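Local coordinates for protein putative enoyl-CoA hydratase (Streptomyces coelicolor A3, PDB 3G64) that probably acts on acyl-CoA thioesters as a putative enoyl-CoA hydratase of the crotonase-like family, and assembles as a trimer, at residues 81-84 with 85-89; 94-97 with 98-102; 248-251 with 252-255. All coordinates share one frame; numbering follows the deposited sequence. Where two conformers were deposited one is given.

Interactions 1 and 2 are neighbours, on helices 80-87 and 92-111 that follow each other in the chain. Their centres lie 13 Å apart and they touch by packing: Ile83 CG2 stands 3.7 Å from Phe98 CZ, and Thr87 O 3.5 Å from Leu95 CD2. Interaction 3, on helix 239-253, is remote within the same chain, its nearest atoms about 36 Å from interaction 1 and about 26 Å from interaction 2. The assembly of three chains closes that gap: Met254 of the second subunit packs on Thr87, Leu95 and Phe98, and Gln250 of that subunit on Asn99. All three contacts therefore line subunit interfaces.

Interaction 1 (81-84 with 85-89); sequences DEII and GATLS
Thr87 sets its methyl against the carbonyl oxygen of Ile83, CG2 3.3 Å from Ile83 O, and turns its hydroxyl back to the next carbonyl, OG1 donating to Ile84 O at 2.8 Å. One torsion serves both ends: with OG1 held between the backbone N and the carbonyl carbon (chi1 61°), CG2 falls beside the backbone N, which itself bonds to Ile83 O at 2.8 Å. A threonine suits this place, since its methyl can face the hydrocarbon of Ile83, CG2 to CG2 at 4.3 Å, while its hydroxyl is doubly engaged, meeting also Tyr259 OH of the second subunit.

Ile84 O is gripped twice. Besides the hydroxyl, Leu88 N donates to Ile84 O at 3.3 Å, and both donors come from the same face of the carbonyl plane. The hydroxyl arrives well to the side, with a C=O...OG1 angle of 120°, whereas the amide arrives closer to straight on. Leu88 CG then passes 3.6 Å from Ile84 O.

Upstream the turn is wider, of the pi type, and a weak bond from Ala86 N to Asp81 O, 3.3 Å long, spans it. Gly85, lacking a side chain, suits the tight spot beside Asp81 O, and the small Ala86 brings CB to 3.5 Å from Glu82 O. Ile83 belongs to the buried side, where it meets Phe43 and Tyr46 of helix 43-58. Glu82, by contrast, is exposed and forms a salt bridge with Arg34. A threonine hydroxyl donating to a carbonyl of the preceding turn is common in helices; here it lies in the short helix 80-87 after strand 64-69 of the crotonase-like fold.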
ATOM      1  N   ASP A  81     -24.341   1.406 -25.264  1.00 28.94           N
ATOM      2  CA  ASP A  81     -25.199   0.583 -26.097  1.00 29.82           C
ATOM      3  C   ASP A  81     -24.485  -0.641 -26.651  1.00 31.38           C
ATOM      4  O   ASP A  81     -25.042  -1.754 -26.637  1.00 28.39           O
ATOM      5  CB  ASP A  81     -25.786   1.397 -27.242  1.00 34.67           C
ATOM      6  CG  ASP A  81     -27.045   2.165 -26.825  1.00 45.57           C
ATOM      7  OD1 ASP A  81     -27.891   1.618 -26.072  1.00 49.84           O
ATOM      8  OD2 ASP A  81     -27.179   3.320 -27.254  1.00 47.26           O
ATOM      9  N   GLU A  82     -23.255  -0.435 -27.124  1.00 26.18           N
ATOM     10  CA  GLU A  82     -22.536  -1.480 -27.818  1.00 30.54           C
ATOM     11  C   GLU A  82     -21.912  -2.503 -26.875  1.00 36.65           C
ATOM     12  O   GLU A  82     -21.576  -3.620 -27.294  1.00 36.88           O
ATOM     13  CB  GLU A  82     -21.508  -0.873 -28.751  1.00 34.52           C
ATOM     14  CG  GLU A  82     -22.162  -0.374 -30.039  1.00 38.20           C
ATOM     15  CD  GLU A  82     -21.200   0.372 -30.927  1.00 54.31           C
ATOM     16  OE1 GLU A  82     -20.679  -0.231 -31.893  1.00 56.16           O
ATOM     17  OE2 GLU A  82     -20.958   1.565 -30.645  1.00 64.60           O
ATOM     18  N   ILE A  83     -21.753  -2.121 -25.606  1.00 31.60           N
ATOM     19  CA  ILE A  83     -21.319  -3.085 -24.601  1.00 28.69           C
ATOM     20  C   ILE A  83     -22.465  -3.405 -23.669  1.00 27.18           C
ATOM     21  O   ILE A  83     -23.000  -4.497 -23.727  1.00 28.90           O
ATOM     22  CB  ILE A  83     -20.035  -2.656 -23.853  1.00 32.65           C
ATOM     23  CG1 ILE A  83     -18.850  -2.717 -24.828  1.00 33.35           C
ATOM     24  CG2 ILE A  83     -19.739  -3.611 -22.695  1.00 27.01           C
ATOM     25  CD1 ILE A  83     -17.507  -2.507 -24.185  1.00 32.95           C
ATOM     26  N   ILE A  84     -22.886  -2.444 -22.859  1.00 25.24           N
ATOM     27  CA  ILE A  84     -23.896  -2.731 -21.846  1.00 26.99           C
ATOM     28  C   ILE A  84     -25.193  -3.279 -22.432  1.00 30.52           C
ATOM     29  O   ILE A  84     -25.681  -4.327 -22.007  1.00 29.25           O
ATOM     30  CB  ILE A  84     -24.158  -1.504 -20.938  1.00 29.75           C
ATOM     31  CG1 ILE A  84     -22.897  -1.212 -20.112  1.00 32.58           C
ATOM     32  CG2 ILE A  84     -25.391  -1.740 -20.064  1.00 24.73           C
ATOM     33  CD1 ILE A  84     -23.015  -0.033 -19.145  1.00 32.93           C
ATOM     34  N   GLY A  85     -25.761  -2.576 -23.408  1.00 28.25           N
ATOM     35  CA  GLY A  85     -26.959  -3.063 -24.055  1.00 25.58           C
ATOM     36  C   GLY A  85     -26.758  -4.459 -24.628  1.00 30.12           C
ATOM     37  O   GLY A  85     -27.621  -5.324 -24.502  1.00 29.66           O
ATOM     38  N   ALA A  86     -25.617  -4.698 -25.265  1.00 28.79           N
ATOM     39  CA  ALA A  86     -25.371  -6.023 -25.821  1.00 30.00           C
ATOM     40  C   ALA A  86     -25.232  -7.116 -24.730  1.00 31.07           C
ATOM     41  O   ALA A  86     -25.716  -8.236 -24.904  1.00 29.30           O
ATOM     42  CB  ALA A  86     -24.127  -5.999 -26.703  1.00 28.67           C
ATOM     43  N   THR A  87     -24.586  -6.804 -23.607  1.00 23.83           N
ATOM     44  CA  THR A  87     -24.411  -7.828 -22.563  1.00 24.42           C
ATOM     45  C   THR A  87     -25.739  -8.260 -21.948  1.00 26.82           C
ATOM     46  O   THR A  87     -25.852  -9.374 -21.395  1.00 26.35           O
ATOM     47  CB  THR A  87     -23.479  -7.376 -21.415  1.00 23.21           C
ATOM     48  OG1 THR A  87     -24.023  -6.218 -20.758  1.00 23.72           O
ATOM     49  CG2 THR A  87     -22.072  -7.085 -21.922  1.00 19.42           C
ATOM     50  N   LEU A  88     -26.752  -7.403 -22.035  1.00 26.02           N
ATOM     51  CA  LEU A  88     -28.062  -7.769 -21.486  1.00 27.73           C
ATOM     52  C   LEU A  88     -28.715  -8.947 -22.205  1.00 30.77           C
ATOM     53  O   LEU A  88     -29.681  -9.529 -21.707  1.00 27.54           O
ATOM     54  CB  LEU A  88     -29.012  -6.561 -21.463  1.00 29.45           C
ATOM     55  CG  LEU A  88     -28.574  -5.597 -20.341  1.00 32.13           C
ATOM     56  CD1 LEU A  88     -29.305  -4.303 -20.449  1.00 33.87           C
ATOM     57  CD2 LEU A  88     -28.843  -6.276 -18.988  1.00 30.18           C
ATOM     58  N   SER A  89     -28.226  -9.326 -23.379  1.00 28.90           N
ATOM     59  CA  SER A  89     -28.806 -10.542 -23.951  1.00 31.14           C
ATOM     60  C   SER A  89     -27.760 -11.644 -24.219  1.00 34.09           C
ATOM     61  O   SER A  89     -27.957 -12.506 -25.068  1.00 32.30           O
ATOM     62  CB  SER A  89     -29.662 -10.234 -25.184  1.00 38.17           C
ATOM     63  OG  SER A  89     -28.882  -9.709 -26.233  1.00 43.59           O
TER

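Interaction 2 (94-97 with 98-102); sequences RLLD and FNRMT
Asn99 and Leu95 meet within a regular alpha-helical turn of helix 92-111, part of the crotonase-like fold. The backbone bonds are of the usual i to i+4 kind, such as Arg100 N to Leu96 O at 2.8 Å. Leu95 O has two donors from one residue: Asn99 N at 3.2 Å and Asn99 ND2 at 2.8 Å, reaching it from opposite faces of its plane. The side-chain hydrogen bond is bent, with an angle of 133° at the hydrogen, yet it gives a buried asparagine a polar partner inside its own helix.

A water-mediated link joins two charged groups. Asp97 OD1 and Arg100 NH1 are 4.6 Å apart, and a water bridges them, donating to Asp97 OD1 at 2.8 Å and accepting from Arg100 NH1 at 3.0 Å. The same arginine forms a salt bridge through NH2 to Glu244 of the second subunit, so its long reach suits a subunit boundary.

A van der Waals contact between aliphatic and charged groups completes the turn. Arg100 bends at chi3 (-81°), which carries its guanidinium back along the helix toward Leu96, where Leu96 CD2 lies 3.8 Å from Arg100 NH1.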
ATOM      1  N   ARG A  94     -20.643 -16.258 -22.276  0.50 24.42           N
ATOM      2  CA  ARG A  94     -20.169 -15.045 -22.931  0.50 26.01           C
ATOM      3  C   ARG A  94     -20.064 -13.846 -21.995  0.50 24.62           C
ATOM      4  O   ARG A  94     -19.231 -12.963 -22.206  0.50 23.91           O
ATOM      5  CB  ARG A  94     -21.021 -14.735 -24.159  0.50 29.41           C
ATOM      6  CG  ARG A  94     -20.645 -15.649 -25.309  0.50 35.71           C
ATOM      7  CD  ARG A  94     -21.869 -16.318 -25.872  0.50 43.07           C
ATOM      8  NE  ARG A  94     -21.539 -17.506 -26.651  0.50 49.39           N
ATOM      9  CZ  ARG A  94     -21.537 -17.538 -27.976  0.50 48.47           C
ATOM     10  NH1 ARG A  94     -21.853 -16.446 -28.661  0.50 45.91           N
ATOM     11  NH2 ARG A  94     -21.229 -18.661 -28.611  0.50 47.69           N
ATOM     12  N   LEU A  95     -20.894 -13.818 -20.960  1.00 21.29           N
ATOM     13  CA  LEU A  95     -20.722 -12.817 -19.897  1.00 22.68           C
ATOM     14  C   LEU A  95     -19.382 -13.026 -19.182  1.00 23.80           C
ATOM     15  O   LEU A  95     -18.631 -12.070 -18.918  1.00 22.33           O
ATOM     16  CB  LEU A  95     -21.884 -12.879 -18.890  1.00 21.07           C
ATOM     17  CG  LEU A  95     -23.248 -12.380 -19.398  1.00 23.25           C
ATOM     18  CD1 LEU A  95     -24.322 -12.658 -18.349  1.00 22.86           C
ATOM     19  CD2 LEU A  95     -23.186 -10.863 -19.740  1.00 18.24           C
ATOM     20  N   LEU A  96     -19.057 -14.284 -18.891  1.00 24.11           N
ATOM     21  CA  LEU A  96     -17.794 -14.563 -18.233  1.00 20.10           C
ATOM     22  C   LEU A  96     -16.623 -14.263 -19.170  1.00 23.70           C
ATOM     23  O   LEU A  96     -15.605 -13.694 -18.737  1.00 24.05           O
ATOM     24  CB  LEU A  96     -17.726 -16.024 -17.728  1.00 24.60           C
ATOM     25  CG  LEU A  96     -16.445 -16.420 -16.973  1.00 23.34           C
ATOM     26  CD1 LEU A  96     -16.383 -15.745 -15.588  1.00 23.76           C
ATOM     27  CD2 LEU A  96     -16.387 -17.963 -16.808  1.00 32.09           C
ATOM     28  N   ASP A  97     -16.754 -14.662 -20.436  1.00 22.10           N
ATOM     29  CA  ASP A  97     -15.678 -14.429 -21.410  1.00 23.65           C
ATOM     30  C   ASP A  97     -15.386 -12.920 -21.550  1.00 21.86           C
ATOM     31  O   ASP A  97     -14.229 -12.508 -21.700  1.00 23.05           O
ATOM     32  CB  ASP A  97     -16.096 -14.943 -22.808  1.00 25.14           C
ATOM     33  CG  ASP A  97     -15.997 -16.470 -22.950  1.00 40.42           C
ATOM     34  OD1 ASP A  97     -15.295 -17.106 -22.147  1.00 38.63           O
ATOM     35  OD2 ASP A  97     -16.621 -17.028 -23.883  1.00 51.78           O
ATOM     36  N   PHE A  98     -16.435 -12.095 -21.566  1.00 19.24           N
ATOM     37  CA  PHE A  98     -16.228 -10.640 -21.745  1.00 15.32           C
ATOM     38  C   PHE A  98     -15.459 -10.090 -20.523  1.00 20.46           C
ATOM     39  O   PHE A  98     -14.457  -9.392 -20.648  1.00 19.50           O
ATOM     40  CB  PHE A  98     -17.558  -9.868 -21.946  1.00 20.77           C
ATOM     41  CG  PHE A  98     -17.391  -8.387 -21.786  1.00 23.32           C
ATOM     42  CD1 PHE A  98     -16.671  -7.658 -22.740  1.00 22.31           C
ATOM     43  CD2 PHE A  98     -17.835  -7.737 -20.646  1.00 24.98           C
ATOM     44  CE1 PHE A  98     -16.420  -6.275 -22.575  1.00 25.31           C
ATOM     45  CE2 PHE A  98     -17.604  -6.323 -20.477  1.00 25.24           C
ATOM     46  CZ  PHE A  98     -16.885  -5.612 -21.441  1.00 20.13           C
ATOM     47  N   ASN A  99     -15.917 -10.422 -19.325  1.00 21.10           N
ATOM     48  CA  ASN A  99     -15.249  -9.903 -18.148  1.00 20.24           C
ATOM     49  C   ASN A  99     -13.860 -10.453 -17.931  1.00 22.98           C
ATOM     50  O   ASN A  99     -12.990  -9.768 -17.374  1.00 24.70           O
ATOM     51  CB  ASN A  99     -16.124 -10.041 -16.919  1.00 21.31           C
ATOM     52  CG  ASN A  99     -17.362  -9.167 -17.022  1.00 25.13           C
ATOM     53  OD1 ASN A  99     -17.265  -7.929 -16.919  1.00 26.61           O
ATOM     54  ND2 ASN A  99     -18.513  -9.784 -17.269  1.00 20.44           N
ATOM     55  N   ARG A 100     -13.632 -11.669 -18.399  1.00 18.77           N
ATOM     56  CA  ARG A 100     -12.281 -12.207 -18.334  1.00 23.31           C
ATOM     57  C   ARG A 100     -11.387 -11.467 -19.321  1.00 22.01           C
ATOM     58  O   ARG A 100     -10.220 -11.227 -19.047  1.00 27.12           O
ATOM     59  CB  ARG A 100     -12.267 -13.707 -18.649  1.00 23.35           C
ATOM     60  CG  ARG A 100     -10.859 -14.299 -18.646  1.00 34.01           C
ATOM     61  CD  ARG A 100     -10.904 -15.826 -18.720  1.00 42.10           C
ATOM     62  NE  ARG A 100     -11.159 -16.463 -17.422  1.00 44.98           N
ATOM     63  CZ  ARG A 100     -12.117 -17.364 -17.210  1.00 44.20           C
ATOM     64  NH1 ARG A 100     -12.906 -17.703 -18.226  1.00 41.84           N
ATOM     65  NH2 ARG A 100     -12.279 -17.936 -15.996  1.00 33.48           N
HETATM   66  N   MSE A 101     -11.927 -11.147 -20.488  1.00 21.97           N
HETATM   67  CA  MSE A 101     -11.128 -10.480 -21.501  1.00 23.75           C
HETATM   68  C   MSE A 101     -10.684  -9.095 -21.004  1.00 23.58           C
HETATM   69  O   MSE A 101      -9.548  -8.688 -21.223  1.00 20.68           O
HETATM   70  CB  MSE A 101     -11.910 -10.328 -22.807  1.00 19.90           C
HETATM   71  CG  MSE A 101     -11.274  -9.275 -23.737  1.00 20.66           C
HETATM   72 SE   MSE A 101     -12.087  -9.185 -25.527  0.89 33.56          SE
HETATM   73  CE  MSE A 101     -13.797  -8.308 -25.056  1.00 25.91           C
ATOM     74  N   THR A 102     -11.569  -8.358 -20.336  1.00 20.39           N
ATOM     75  CA  THR A 102     -11.157  -7.016 -19.905  1.00 20.28           C
ATOM     76  C   THR A 102     -10.087  -7.092 -18.817  1.00 24.47           C
ATOM     77  O   THR A 102      -9.081  -6.367 -18.860  1.00 24.72           O
ATOM     78  CB  THR A 102     -12.344  -6.208 -19.364  1.00 21.69           C
ATOM     79  OG1 THR A 102     -12.952  -6.937 -18.286  1.00 20.75           O
ATOM     80  CG2 THR A 102     -13.354  -5.961 -20.455  1.00 24.11           C
TER
HETATM   81  O   HOH W   1     -12.725 -16.969 -21.159  1.00 44.98           O

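Interaction 3 (248-251 with 252-255); sequences STQA and LLMT
Thr249 and Leu253 lie side by side one helical turn apart and point the same way, Thr249 CG2 touching Leu253 CD1 at 4.2 Å. With its CG beside the backbone N (chi1 -70°), Leu253 also brings CG to 3.3 Å from Thr249 O, the carbonyl that accepts from Leu253 N. A threonine fits because its methyl joins this apolar side while OG1 turns back to bond Leu245 O.

Gln250 comes to Leu253 at a slant. A bend at chi2 (-52°) folds its chain so that Gln250 OE1 rests 3.8 Å from Leu253 CD1. The amide's polar partners belong to the third subunit, Asp159 OD1 for NE2 and Ser156 N for OE1, which fix both ends of the flat group. Met254, a selenomethionine, runs extended beyond CG; its backbone N donates to Gln250 O at 2.9 Å.

Thr255 lies in the turn beyond the helix, and its N and OG1 both donate to Leu252 O, the hydroxyl at 2.8 Å in the carbonyl plane.

Helix 239-253 belongs to the C-terminal helices that pack against another subunit in crotonase-like trimers. Within its own chain it packs on helix 221-234, Thr249 against Gln226 and Leu230 and Leu253 against Leu222, while Gln250, small Ala251 and the long, flexible Met254, suited to close packing, face Asn99 on helix 92-111 of the third subunit.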
ATOM      1  N   SER A 248      18.606 -13.143  -8.193  1.00 25.07           N
ATOM      2  CA  SER A 248      18.703 -13.760  -9.516  1.00 26.21           C
ATOM      3  C   SER A 248      18.740 -12.729 -10.643  1.00 25.09           C
ATOM      4  O   SER A 248      19.550 -12.826 -11.551  1.00 27.54           O
ATOM      5  CB  SER A 248      17.525 -14.722  -9.752  1.00 30.56           C
ATOM      6  OG  SER A 248      17.735 -15.921  -9.028  1.00 41.63           O
ATOM      7  N   THR A 249      17.831 -11.762 -10.593  1.00 21.15           N
ATOM      8  CA  THR A 249      17.684 -10.800 -11.674  1.00 19.51           C
ATOM      9  C   THR A 249      18.910  -9.861 -11.767  1.00 27.30           C
ATOM     10  O   THR A 249      19.412  -9.597 -12.865  1.00 27.85           O
ATOM     11  CB  THR A 249      16.390  -9.958 -11.471  1.00 25.76           C
ATOM     12  OG1 THR A 249      15.225 -10.821 -11.500  1.00 25.34           O
ATOM     13  CG2 THR A 249      16.258  -8.915 -12.520  1.00 24.59           C
ATOM     14  N   GLN A 250      19.341  -9.320 -10.627  1.00 27.68           N
ATOM     15  CA  GLN A 250      20.476  -8.396 -10.600  1.00 28.55           C
ATOM     16  C   GLN A 250      21.734  -9.140 -11.058  1.00 29.66           C
ATOM     17  O   GLN A 250      22.487  -8.639 -11.876  1.00 33.34           O
ATOM     18  CB  GLN A 250      20.684  -7.793  -9.208  1.00 32.61           C
ATOM     19  CG  GLN A 250      19.632  -6.788  -8.746  1.00 40.92           C
ATOM     20  CD  GLN A 250      19.356  -5.636  -9.746  1.00 41.51           C
ATOM     21  OE1 GLN A 250      18.941  -5.862 -10.884  1.00 40.85           O
ATOM     22  NE2 GLN A 250      19.548  -4.408  -9.294  1.00 38.21           N
ATOM     23  N   ALA A 251      21.947 -10.353 -10.555  1.00 29.58           N
ATOM     24  CA  ALA A 251      23.095 -11.121 -11.009  1.00 29.84           C
ATOM     25  C   ALA A 251      23.028 -11.339 -12.529  1.00 34.04           C
ATOM     26  O   ALA A 251      24.031 -11.171 -13.226  1.00 32.08           O
ATOM     27  CB  ALA A 251      23.231 -12.434 -10.240  1.00 25.70           C
ATOM     28  N   LEU A 252      21.853 -11.672 -13.061  1.00 29.72           N
ATOM     29  CA  LEU A 252      21.729 -11.825 -14.512  1.00 27.49           C
ATOM     30  C   LEU A 252      22.100 -10.533 -15.242  1.00 30.74           C
ATOM     31  O   LEU A 252      22.799 -10.547 -16.269  1.00 32.57           O
ATOM     32  CB  LEU A 252      20.312 -12.255 -14.921  1.00 31.88           C
ATOM     33  CG  LEU A 252      19.994 -12.259 -16.422  1.00 29.48           C
ATOM     34  CD1 LEU A 252      20.749 -13.372 -17.087  1.00 34.27           C
ATOM     35  CD2 LEU A 252      18.487 -12.458 -16.663  1.00 25.46           C
ATOM     36  N   LEU A 253      21.629  -9.408 -14.728  1.00 28.49           N
ATOM     37  CA  LEU A 253      21.829  -8.158 -15.441  1.00 28.16           C
ATOM     38  C   LEU A 253      23.311  -7.731 -15.361  1.00 32.95           C
ATOM     39  O   LEU A 253      23.826  -7.036 -16.245  1.00 33.28           O
ATOM     40  CB  LEU A 253      20.899  -7.056 -14.903  1.00 25.70           C
ATOM     41  CG  LEU A 253      19.394  -7.224 -15.229  1.00 33.77           C
ATOM     42  CD1 LEU A 253      18.548  -6.123 -14.620  1.00 33.33           C
ATOM     43  CD2 LEU A 253      19.196  -7.241 -16.702  1.00 35.13           C
HETATM   44  N   MSE A 254      23.977  -8.146 -14.295  1.00 31.76           N
HETATM   45  CA  MSE A 254      25.404  -7.903 -14.148  1.00 32.48           C
HETATM   46  C   MSE A 254      26.257  -8.665 -15.184  1.00 36.30           C
HETATM   47  O   MSE A 254      27.450  -8.385 -15.313  1.00 33.44           O
HETATM   48  CB  MSE A 254      25.868  -8.213 -12.727  1.00 27.91           C
HETATM   49  CG  MSE A 254      25.563  -7.114 -11.745  1.00 27.55           C
HETATM   50 SE   MSE A 254      26.393  -7.501 -10.022  0.70 37.77          SE
HETATM   51  CE  MSE A 254      25.756  -5.938  -9.052  1.00 31.25           C
ATOM     52  N   THR A 255      25.655  -9.603 -15.918  1.00 34.57           N
ATOM     53  CA  THR A 255      26.327 -10.239 -17.066  1.00 35.11           C
ATOM     54  C   THR A 255      25.974  -9.570 -18.404  1.00 34.49           C
ATOM     55  O   THR A 255      26.429 -10.011 -19.471  1.00 32.10           O
ATOM     56  CB  THR A 255      25.963 -11.738 -17.210  1.00 33.05           C
ATOM     57  OG1 THR A 255      24.659 -11.868 -17.807  1.00 31.68           O
ATOM     58  CG2 THR A 255      25.993 -12.464 -15.848  1.00 31.58           C
TER